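PDB 3GWZ: mitomycin biosynthesis 6-O-methyltransferase, which transfers the methyl group of S-adenosyl-L-methionine to the 6-hydroxyl of 6-demethylmitomycins A and B, giving the quinone methoxy group of the mitomycins. Local coordinates for residues 164-169 / 279-284; 147-152 / 324-329; 54-59 / 138-143. One frame throughout, in Å; residues are numbered along the deposited sequence.

Three joints run from the cofactor to the dimer interface. Contact 1 is partly buried and mixed in character: two indoles, a carboxylate, a water and S-adenosyl-L-homocysteine meet at one pocket. Contacts 2 and 3 are buried helix pairs without a hydrogen bond between their segments, one resting on an aliphatic fit round S149, the other on a single histidine-tryptophan meeting, and both also touch the second subunit. Helix 316-329 ties them together: its V329 packs on F165 and W166 of contact 1, its L326 fills contact 2, and its L324 and V327 lie against H139, A142 and W143 of the helix used by contact 3.

Contact 1. Residues 164-169 / 279-284. With SAH (S-adenosyl-L-homocysteine), chain G.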
loop_
_atom_site.group_PDB
_atom_site.type_symbol
_atom_site.label_atom_id
_atom_site.label_comp_id
_atom_site.label_asym_id
_atom_site.label_seq_id
_atom_site.Cartn_x
_atom_site.Cartn_y
_atom_site.Cartn_z
ATOM N N SER A 164 -13.596 22.058 22.641
ATOM C CA SER A 164 -14.664 21.521 21.802
ATOM C C SER A 164 -14.106 20.711 20.640
ATOM O O SER A 164 -12.938 20.851 20.265
ATOM C CB SER A 164 -15.557 22.644 21.261
ATOM O OG SER A 164 -14.868 23.399 20.279
ATOM N N PHE A 165 -14.942 19.846 20.076
ATOM C CA PHE A 165 -14.529 19.057 18.926
ATOM C C PHE A 165 -14.122 19.970 17.765
ATOM O O PHE A 165 -13.134 19.721 17.081
ATOM C CB PHE A 165 -15.646 18.103 18.485
ATOM C CG PHE A 165 -15.259 17.224 17.313
ATOM C CD1 PHE A 165 -14.479 16.096 17.507
ATOM C CD2 PHE A 165 -15.655 17.545 16.022
ATOM C CE1 PHE A 165 -14.113 15.277 16.434
ATOM C CE2 PHE A 165 -15.285 16.744 14.936
ATOM C CZ PHE A 165 -14.516 15.605 15.144
ATOM N N TRP A 166 -14.880 21.034 17.537
ATOM C CA TRP A 166 -14.547 21.912 16.411
ATOM C C TRP A 166 -13.260 22.700 16.666
ATOM O O TRP A 166 -12.500 22.980 15.738
ATOM C CB TRP A 166 -15.699 22.854 16.070
ATOM C CG TRP A 166 -16.906 22.162 15.544
ATOM C CD1 TRP A 166 -18.190 22.317 15.976
ATOM C CD2 TRP A 166 -16.953 21.201 14.478
ATOM N NE1 TRP A 166 -19.033 21.523 15.243
ATOM C CE2 TRP A 166 -18.301 20.824 14.319
ATOM C CE3 TRP A 166 -15.986 20.622 13.649
ATOM C CZ2 TRP A 166 -18.709 19.887 13.370
ATOM C CZ3 TRP A 166 -16.392 19.686 12.703
ATOM C CH2 TRP A 166 -17.737 19.330 12.570
ATOM N N GLN A 167 -13.014 23.057 17.923
ATOM C CA GLN A 167 -11.809 23.810 18.247
ATOM C C GLN A 167 -10.583 22.919 18.126
ATOM O O GLN A 167 -9.544 23.347 17.637
ATOM C CB GLN A 167 -11.891 24.412 19.654
ATOM C CG GLN A 167 -10.720 25.313 20.008
ATOM C CD GLN A 167 -10.597 26.501 19.065
ATOM O OE1 GLN A 167 -9.494 26.911 18.708
ATOM N NE2 GLN A 167 -11.732 27.049 18.649
ATOM N N LEU A 168 -10.704 21.674 18.573
ATOM C CA LEU A 168 -9.585 20.743 18.467
ATOM C C LEU A 168 -9.205 20.499 17.007
ATOM O O LEU A 168 -8.021 20.550 16.637
ATOM C CB LEU A 168 -9.915 19.407 19.150
ATOM C CG LEU A 168 -8.786 18.383 19.012
ATOM C CD1 LEU A 168 -7.572 18.851 19.808
ATOM C CD2 LEU A 168 -9.235 17.009 19.487
ATOM N N THR A 169 -10.206 20.239 16.169
ATOM C CA THR A 169 -9.935 19.948 14.763
ATOM C C THR A 169 -9.476 21.211 14.020
ATOM O O THR A 169 -8.768 21.138 13.008
ATOM C CB THR A 169 -11.150 19.278 14.052
ATOM O OG1 THR A 169 -12.336 20.054 14.264
ATOM C CG2 THR A 169 -11.382 17.855 14.596
ATOM N N HIS A 279 -27.036 17.844 11.149
ATOM C CA HIS A 279 -27.146 16.914 12.269
ATOM C C HIS A 279 -26.074 17.126 13.351
ATOM O O HIS A 279 -26.137 16.517 14.426
ATOM C CB HIS A 279 -27.245 15.457 11.794
ATOM C CG HIS A 279 -25.974 14.894 11.238
ATOM N ND1 HIS A 279 -25.858 13.573 10.856
ATOM C CD2 HIS A 279 -24.759 15.454 11.024
ATOM C CE1 HIS A 279 -24.632 13.346 10.416
ATOM N NE2 HIS A 279 -23.943 14.470 10.510
ATOM N N ASP A 280 -25.117 18.011 13.081
ATOM C CA ASP A 280 -24.138 18.411 14.093
ATOM C C ASP A 280 -24.688 19.444 15.065
ATOM O O ASP A 280 -24.072 19.689 16.101
ATOM C CB ASP A 280 -22.897 19.023 13.450
ATOM C CG ASP A 280 -22.159 18.048 12.567
ATOM O OD1 ASP A 280 -22.324 16.825 12.750
ATOM O OD2 ASP A 280 -21.412 18.512 11.690
ATOM N N TRP A 281 -25.826 20.057 14.727
ATOM C CA TRP A 281 -26.278 21.273 15.416
ATOM C C TRP A 281 -27.641 21.149 16.101
ATOM O O TRP A 281 -28.512 20.413 15.636
ATOM C CB TRP A 281 -26.290 22.450 14.424
ATOM C CG TRP A 281 -24.936 22.670 13.788
ATOM C CD1 TRP A 281 -24.524 22.253 12.544
ATOM C CD2 TRP A 281 -23.808 23.318 14.387
ATOM N NE1 TRP A 281 -23.207 22.612 12.339
ATOM C CE2 TRP A 281 -22.748 23.267 13.455
ATOM C CE3 TRP A 281 -23.587 23.933 15.628
ATOM C CZ2 TRP A 281 -21.495 23.811 13.725
ATOM C CZ3 TRP A 281 -22.353 24.480 15.885
ATOM C CH2 TRP A 281 -21.319 24.415 14.944
ATOM N N ASP A 282 -27.831 21.879 17.201
ATOM C CA ASP A 282 -29.143 21.894 17.861
ATOM C C ASP A 282 -30.142 22.726 17.059
ATOM O O ASP A 282 -29.780 23.345 16.053
ATOM C CB ASP A 282 -29.061 22.351 19.333
ATOM C CG ASP A 282 -28.639 23.809 19.491
ATOM O OD1 ASP A 282 -28.786 24.608 18.545
ATOM O OD2 ASP A 282 -28.149 24.157 20.584
ATOM N N ASP A 283 -31.401 22.732 17.491
ATOM C CA ASP A 283 -32.460 23.380 16.717
ATOM C C ASP A 283 -32.171 24.852 16.446
ATOM O O ASP A 283 -32.297 25.316 15.315
ATOM C CB ASP A 283 -33.818 23.230 17.415
ATOM C CG ASP A 283 -34.347 21.808 17.369
ATOM O OD1 ASP A 283 -33.716 20.940 16.721
ATOM O OD2 ASP A 283 -35.399 21.552 17.989
ATOM N N ASP A 284 -31.790 25.586 17.488
ATOM C CA ASP A 284 -31.481 27.006 17.338
ATOM C C ASP A 284 -30.415 27.238 16.265
ATOM O O ASP A 284 -30.567 28.097 15.389
ATOM C CB ASP A 284 -31.025 27.602 18.675
ATOM C CG ASP A 284 -32.172 27.758 19.673
ATOM O OD1 ASP A 284 -33.351 27.655 19.258
ATOM O OD2 ASP A 284 -31.894 27.989 20.873
HETATM N N SAH G . -20.272 17.939 3.982
HETATM C CA SAH G . -19.065 17.105 4.307
HETATM C CB SAH G . -18.557 17.277 5.752
HETATM C CG SAH G . -19.557 16.944 6.876
HETATM S SD SAH G . -18.798 17.062 8.492
HETATM C C SAH G . -19.381 15.657 4.057
HETATM O O SAH G . -18.461 14.839 3.959
HETATM O OXT SAH G . -20.551 15.271 3.937
HETATM C "C5'" SAH G . -19.339 18.694 8.961
HETATM C "C4'" SAH G . -18.454 19.829 8.405
HETATM O "O4'" SAH G . -18.872 21.138 8.857
HETATM C "C3'" SAH G . -16.959 19.750 8.734
HETATM O "O3'" SAH G . -16.225 19.542 7.518
HETATM C "C2'" SAH G . -16.588 21.109 9.334
HETATM O "O2'" SAH G . -15.355 21.645 8.837
HETATM C "C1'" SAH G . -17.711 21.996 8.849
HETATM N N9 SAH G . -18.011 23.154 9.720
HETATM C C8 SAH G . -18.222 23.123 11.055
HETATM N N7 SAH G . -18.508 24.365 11.521
HETATM C C5 SAH G . -18.494 25.202 10.455
HETATM C C6 SAH G . -18.727 26.643 10.235
HETATM N N6 SAH G . -19.035 27.426 11.297
HETATM N N1 SAH G . -18.611 27.128 8.969
HETATM C C2 SAH G . -18.303 26.332 7.934
HETATM N N3 SAH G . -18.081 25.006 8.062
HETATM C C4 SAH G . -18.165 24.402 9.274
HETATM O O HOH W 1 -21.846 21.335 16.325
#
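W166 lays one face of its indole over the adenine end of S-adenosyl-L-homocysteine: C8 of the ligand stands 3.9 Å above the ring plane, over its centre. F165 CD2 lies on the opposite face near the rim, so the indole sits between its helix neighbour and the ligand. The ligand-covered face carries on over the ribose, W166 CZ3 lying 3.7 Å from C2' of the ligand. CG of W166 is anti to the carbonyl carbon (chi1 -66°), which swings the indole off helix 165-171 toward 279-284. There the carboxylate of D280 arrives at the indole edge, near its plane: OD2 is 3.5 Å from W166 CZ2, and the two flat groups are turned 58° apart. The same OD2 lies 3.4 Å from C5' of the ligand. W281 comes up beside the pyrrole part of W166; its six-membered ring lies 20° from parallel to the five-membered ring of W166, displaced until little of one covers the other. The edge of W281 meets the ligand, CZ2 lying 3.8 Å from N7. A water standing over the W281 face near its rim accepts from W166 NE1 at 3.0 Å and donates to D280 O at 2.8 Å, linking the indole N-H to the other segment, where no direct hydrogen bond crosses. R234, whose side chain holds W166 O and T169 OG1, also binds the ligand. W166, D280 and W281 make up part of the wall of the S-adenosyl-L-homocysteine pocket of a class I, COMT-like O-methyltransferase, beside H279, its inferred proton acceptor.

Contact 2. Residues 147-152 / 324-329; sequences THSVRT and LLLVLV
Two helices come close here, with S149 and V327 only 6.3 Å apart at their CA atoms, a spacing that a small serine at the point of approach allows. The side chain that fills the join is L326. Its CG comes up to the CB of S149 at 3.6 Å, while CD1 and CD2 fork round that same carbon, CD1 at 3.9 Å and CD2 at 3.8 Å from S149 CB. The two methyls thus straddle the serine CB, with CG seated against it. Having CG anti to the backbone N (chi1 164°) directs the leucine from helix 316-329 toward helix 146-152. The hydroxyl of S149 plays a different part: OG lies beside the backbone of the other helix, 4.0 Å from V327 CA, but it is hydrogen-bonded to E154 O, a little further along the chain. The polar end is therefore satisfied locally, and what passes between the segments is van der Waals contact alone. V327 adds little here, its CG2 standing 4.5 Å from S149 OG; its side chain packs on A142 and W143 of helix 137-144. The second subunit closes in on both helices: its T87 packs on L326, and its E60 bonds T147 OG1. The arrangement is a close helix-helix packing inside the O-methyltransferase domain, at the place where the partner subunit of the homodimer settles against it.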
loop_
_atom_site.group_PDB
_atom_site.type_symbol
_atom_site.label_atom_id
_atom_site.label_comp_id
_atom_site.label_asym_id
_atom_site.label_seq_id
_atom_site.Cartn_x
_atom_site.Cartn_y
_atom_site.Cartn_z
ATOM N N THR A 147 -22.151 9.900 30.449
ATOM C CA THR A 147 -23.148 10.296 31.447
ATOM C C THR A 147 -23.444 11.803 31.389
ATOM O O THR A 147 -24.610 12.213 31.452
ATOM C CB THR A 147 -22.731 9.873 32.854
ATOM O OG1 THR A 147 -22.716 8.445 32.904
ATOM C CG2 THR A 147 -23.725 10.394 33.894
ATOM N N HIS A 148 -22.401 12.615 31.219
ATOM C CA HIS A 148 -22.582 14.063 31.121
ATOM C C HIS A 148 -23.553 14.413 29.991
ATOM O O HIS A 148 -24.469 15.214 30.182
ATOM C CB HIS A 148 -21.245 14.820 30.953
ATOM C CG HIS A 148 -21.418 16.300 30.755
ATOM N ND1 HIS A 148 -21.423 17.207 31.799
ATOM C CD2 HIS A 148 -21.637 17.026 29.632
ATOM C CE1 HIS A 148 -21.611 18.426 31.325
ATOM N NE2 HIS A 148 -21.752 18.344 30.013
ATOM N N SER A 149 -23.363 13.804 28.823
ATOM C CA SER A 149 -24.246 14.070 27.683
ATOM C C SER A 149 -25.665 13.608 27.972
ATOM O O SER A 149 -26.621 14.281 27.599
ATOM C CB SER A 149 -23.735 13.395 26.405
ATOM O OG SER A 149 -22.553 14.018 25.946
ATOM N N VAL A 150 -25.806 12.467 28.648
ATOM C CA VAL A 150 -27.141 11.959 28.922
ATOM C C VAL A 150 -27.872 12.868 29.930
ATOM O O VAL A 150 -29.091 12.974 29.902
ATOM C CB VAL A 150 -27.119 10.462 29.330
ATOM C CG1 VAL A 150 -28.521 9.975 29.743
ATOM C CG2 VAL A 150 -26.589 9.616 28.148
ATOM N N ARG A 151 -27.119 13.553 30.786
ATOM C CA ARG A 151 -27.708 14.514 31.727
ATOM C C ARG A 151 -28.017 15.892 31.126
ATOM O O ARG A 151 -28.758 16.668 31.728
ATOM C CB ARG A 151 -26.798 14.709 32.950
ATOM C CG ARG A 151 -26.634 13.460 33.817
ATOM C CD ARG A 151 -26.033 13.840 35.182
ATOM N NE ARG A 151 -25.706 12.681 36.012
ATOM C CZ ARG A 151 -26.582 12.004 36.743
ATOM N NH1 ARG A 151 -27.869 12.340 36.733
ATOM N NH2 ARG A 151 -26.170 10.978 37.486
ATOM N N THR A 152 -27.448 16.209 29.962
ATOM C CA THR A 152 -27.520 17.579 29.429
ATOM C C THR A 152 -28.069 17.734 28.000
ATOM O O THR A 152 -28.547 18.804 27.635
ATOM C CB THR A 152 -26.123 18.278 29.431
ATOM O OG1 THR A 152 -25.215 17.552 28.589
ATOM C CG2 THR A 152 -25.545 18.378 30.830
ATOM N N LEU A 324 -23.093 8.993 18.795
ATOM C CA LEU A 324 -21.788 9.604 18.523
ATOM C C LEU A 324 -21.918 11.132 18.302
ATOM O O LEU A 324 -21.098 11.918 18.800
ATOM C CB LEU A 324 -21.109 8.946 17.305
ATOM C CG LEU A 324 -19.722 9.501 16.910
ATOM C CD1 LEU A 324 -18.664 9.215 17.977
ATOM C CD2 LEU A 324 -19.236 8.982 15.546
ATOM N N LEU A 325 -22.941 11.554 17.561
ATOM C CA LEU A 325 -23.150 12.985 17.346
ATOM C C LEU A 325 -23.346 13.700 18.677
ATOM O O LEU A 325 -22.820 14.800 18.900
ATOM C CB LEU A 325 -24.375 13.223 16.457
ATOM C CG LEU A 325 -24.251 12.798 14.993
ATOM C CD1 LEU A 325 -25.623 12.844 14.319
ATOM C CD2 LEU A 325 -23.267 13.695 14.270
ATOM N N LEU A 326 -24.112 13.072 19.560
ATOM C CA LEU A 326 -24.376 13.642 20.880
ATOM C C LEU A 326 -23.066 13.872 21.619
ATOM O O LEU A 326 -22.778 14.963 22.113
ATOM C CB LEU A 326 -25.273 12.700 21.682
ATOM C CG LEU A 326 -25.350 12.950 23.192
ATOM C CD1 LEU A 326 -26.101 14.233 23.463
ATOM C CD2 LEU A 326 -26.021 11.767 23.891
ATOM N N VAL A 327 -22.259 12.824 21.677
ATOM C CA VAL A 327 -21.006 12.861 22.406
ATOM C C VAL A 327 -20.007 13.884 21.848
ATOM O O VAL A 327 -19.413 14.657 22.605
ATOM C CB VAL A 327 -20.405 11.435 22.441
ATOM C CG1 VAL A 327 -18.933 11.459 22.779
ATOM C CG2 VAL A 327 -21.193 10.598 23.426
ATOM N N LEU A 328 -19.835 13.914 20.531
ATOM C CA LEU A 328 -18.790 14.739 19.939
ATOM C C LEU A 328 -19.162 16.221 19.865
ATOM O O LEU A 328 -18.368 17.082 20.226
ATOM C CB LEU A 328 -18.426 14.246 18.535
ATOM C CG LEU A 328 -17.786 12.858 18.439
ATOM C CD1 LEU A 328 -17.444 12.554 16.989
ATOM C CD2 LEU A 328 -16.541 12.789 19.308
ATOM N N VAL A 329 -20.358 16.509 19.369
ATOM C CA VAL A 329 -20.745 17.892 19.087
ATOM C C VAL A 329 -22.136 18.260 19.592
ATOM O O VAL A 329 -22.656 19.335 19.276
ATOM C CB VAL A 329 -20.660 18.204 17.559
ATOM C CG1 VAL A 329 -19.220 18.100 17.063
ATOM C CG2 VAL A 329 -21.584 17.282 16.762
#

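Contact 3. Residues 54-59 / 138-143; sequences AIHVAV and WHWRAW
H56 and W140 make the whole of this contact, ring against ring, as the only residues of 54-59 and 138-143 that touch. The closest part is small, and even there the atoms meet at ordinary van der Waals distance: CE1 of H56 lies 4.0 Å from W140 CZ3 and 4.1 Å from W140 CE3. The tryptophan carbon CZ3 sits at the edge of the imidazole, near its plane. Relative to the indole the approach is oblique, with planes at 78° and ring centroids 5.9 Å apart. In W140, CG is anti to the backbone N (chi1 -171°), carrying the benzo part of the indole toward helix 32-61. Around this spot the fit is loose. The nearest CA atoms, those of H56 and W140, are 10.1 Å apart, and H139, though its CB is directed toward the other helix, keeps its side chain 6.4 Å away. The looser side is not simply solvent: both touching residues are buried, and other parts of the fold and the second subunit surround them. The polar ends are held elsewhere, H56 NE2 by Q134 of helix 126-135 and W140 NE1 by the carbonyl of W140 in the second subunit. The two W140 rings also stack on each other across the dimer, and R53 of the same chain, one turn before H56, makes a cation-pi contact with W140. This aromatic meeting joins the N-terminal dimerisation domain to helix 137-144 at the homodimer interface of a COMT-type methyltransferase.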
loop_
_atom_site.group_PDB
_atom_site.type_symbol
_atom_site.label_atom_id
_atom_site.label_comp_id
_atom_site.label_asym_id
_atom_site.label_seq_id
_atom_site.Cartn_x
_atom_site.Cartn_y
_atom_site.Cartn_z
ATOM N N ALA A 54 -9.029 -3.166 21.365
ATOM C CA ALA A 54 -7.942 -3.992 20.837
ATOM C C ALA A 54 -7.740 -3.715 19.340
ATOM O O ALA A 54 -6.609 -3.671 18.851
ATOM C CB ALA A 54 -8.221 -5.478 21.090
ATOM N N ILE A 55 -8.837 -3.517 18.618
ATOM C CA ILE A 55 -8.741 -3.140 17.209
ATOM C C ILE A 55 -8.079 -1.766 17.075
ATOM O O ILE A 55 -7.236 -1.551 16.200
ATOM C CB ILE A 55 -10.119 -3.168 16.512
ATOM C CG1 ILE A 55 -10.560 -4.627 16.291
ATOM C CG2 ILE A 55 -10.068 -2.394 15.190
ATOM C CD1 ILE A 55 -11.841 -4.786 15.505
ATOM N N HIS A 56 -8.438 -0.832 17.955
ATOM C CA HIS A 56 -7.836 0.497 17.893
ATOM C C HIS A 56 -6.322 0.405 18.018
ATOM O O HIS A 56 -5.585 1.043 17.265
ATOM C CB HIS A 56 -8.415 1.414 18.977
ATOM C CG HIS A 56 -9.891 1.635 18.842
ATOM N ND1 HIS A 56 -10.706 1.921 19.916
ATOM C CD2 HIS A 56 -10.703 1.571 17.760
ATOM C CE1 HIS A 56 -11.954 2.043 19.499
ATOM N NE2 HIS A 56 -11.981 1.827 18.194
ATOM N N VAL A 57 -5.862 -0.401 18.965
ATOM C CA VAL A 57 -4.433 -0.540 19.197
ATOM C C VAL A 57 -3.761 -1.231 18.019
ATOM O O VAL A 57 -2.662 -0.843 17.624
ATOM C CB VAL A 57 -4.120 -1.282 20.510
ATOM C CG1 VAL A 57 -2.622 -1.544 20.625
ATOM C CG2 VAL A 57 -4.601 -0.456 21.692
ATOM N N ALA A 58 -4.418 -2.240 17.448
ATOM C CA ALA A 58 -3.862 -2.904 16.261
ATOM C C ALA A 58 -3.673 -1.936 15.081
ATOM O O ALA A 58 -2.676 -2.011 14.354
ATOM C CB ALA A 58 -4.723 -4.107 15.847
ATOM N N VAL A 59 -4.624 -1.030 14.873
ATOM C CA VAL A 59 -4.458 -0.072 13.784
ATOM C C VAL A 59 -3.477 1.031 14.152
ATOM O O VAL A 59 -2.719 1.491 13.305
ATOM C CB VAL A 59 -5.791 0.524 13.268
ATOM C CG1 VAL A 59 -6.693 -0.593 12.723
ATOM C CG2 VAL A 59 -6.480 1.320 14.356
ATOM N N TRP A 138 -8.662 11.192 22.702
ATOM C CA TRP A 138 -9.699 12.198 22.940
ATOM C C TRP A 138 -11.062 11.755 22.426
ATOM O O TRP A 138 -12.104 12.238 22.887
ATOM C CB TRP A 138 -9.296 13.562 22.352
ATOM C CG TRP A 138 -8.639 13.503 20.995
ATOM C CD1 TRP A 138 -7.306 13.598 20.734
ATOM C CD2 TRP A 138 -9.286 13.342 19.721
ATOM N NE1 TRP A 138 -7.079 13.521 19.386
ATOM C CE2 TRP A 138 -8.276 13.358 18.738
ATOM C CE3 TRP A 138 -10.619 13.187 19.320
ATOM C CZ2 TRP A 138 -8.551 13.222 17.377
ATOM C CZ3 TRP A 138 -10.896 13.048 17.965
ATOM C CH2 TRP A 138 -9.861 13.072 17.007
ATOM N N HIS A 139 -11.056 10.847 21.455
ATOM C CA HIS A 139 -12.296 10.268 20.968
ATOM C C HIS A 139 -12.830 9.342 22.069
ATOM O O HIS A 139 -13.937 9.520 22.561
ATOM C CB HIS A 139 -12.023 9.506 19.672
ATOM C CG HIS A 139 -13.251 9.027 18.959
ATOM N ND1 HIS A 139 -14.079 8.052 19.470
ATOM C CD2 HIS A 139 -13.754 9.346 17.740
ATOM C CE1 HIS A 139 -15.062 7.821 18.619
ATOM N NE2 HIS A 139 -14.886 8.589 17.557
ATOM N N TRP A 140 -12.019 8.364 22.470
ATOM C CA TRP A 140 -12.400 7.454 23.553
ATOM C C TRP A 140 -12.795 8.231 24.819
ATOM O O TRP A 140 -13.722 7.841 25.523
ATOM C CB TRP A 140 -11.245 6.489 23.853
ATOM C CG TRP A 140 -11.557 5.345 24.794
ATOM C CD1 TRP A 140 -11.285 5.281 26.135
ATOM C CD2 TRP A 140 -12.137 4.078 24.445
ATOM N NE1 TRP A 140 -11.686 4.068 26.645
ATOM C CE2 TRP A 140 -12.214 3.312 25.629
ATOM C CE3 TRP A 140 -12.619 3.527 23.251
ATOM C CZ2 TRP A 140 -12.747 2.023 25.653
ATOM C CZ3 TRP A 140 -13.151 2.250 23.275
ATOM C CH2 TRP A 140 -13.206 1.505 24.470
ATOM N N ARG A 141 -12.097 9.322 25.117
ATOM C CA ARG A 141 -12.403 10.050 26.357
ATOM C C ARG A 141 -13.751 10.764 26.331
ATOM O O ARG A 141 -14.380 10.957 27.373
ATOM C CB ARG A 141 -11.300 11.031 26.768
ATOM C CG ARG A 141 -11.446 11.418 28.243
ATOM C CD ARG A 141 -10.335 12.302 28.774
ATOM N NE ARG A 141 -9.060 11.600 28.857
ATOM C CZ ARG A 141 -8.214 11.708 29.876
ATOM N NH1 ARG A 141 -8.519 12.481 30.915
ATOM N NH2 ARG A 141 -7.066 11.039 29.855
ATOM N N ALA A 142 -14.211 11.156 25.151
ATOM C CA ALA A 142 -15.545 11.742 25.075
ATOM C C ALA A 142 -16.579 10.728 25.547
ATOM O O ALA A 142 -17.552 11.081 26.230
ATOM C CB ALA A 142 -15.848 12.232 23.642
ATOM N N TRP A 143 -16.356 9.454 25.213
ATOM C CA TRP A 143 -17.247 8.369 25.645
ATOM C C TRP A 143 -17.148 8.102 27.149
ATOM O O TRP A 143 -18.118 7.671 27.783
ATOM C CB TRP A 143 -16.969 7.083 24.846
ATOM C CG TRP A 143 -17.478 7.236 23.453
ATOM C CD1 TRP A 143 -16.769 7.616 22.349
ATOM C CD2 TRP A 143 -18.834 7.087 23.033
ATOM N NE1 TRP A 143 -17.601 7.690 21.258
ATOM C CE2 TRP A 143 -18.874 7.365 21.649
ATOM C CE3 TRP A 143 -20.016 6.721 23.688
ATOM C CZ2 TRP A 143 -20.054 7.300 20.906
ATOM C CZ3 TRP A 143 -21.195 6.655 22.947
ATOM C CH2 TRP A 143 -21.201 6.941 21.566
#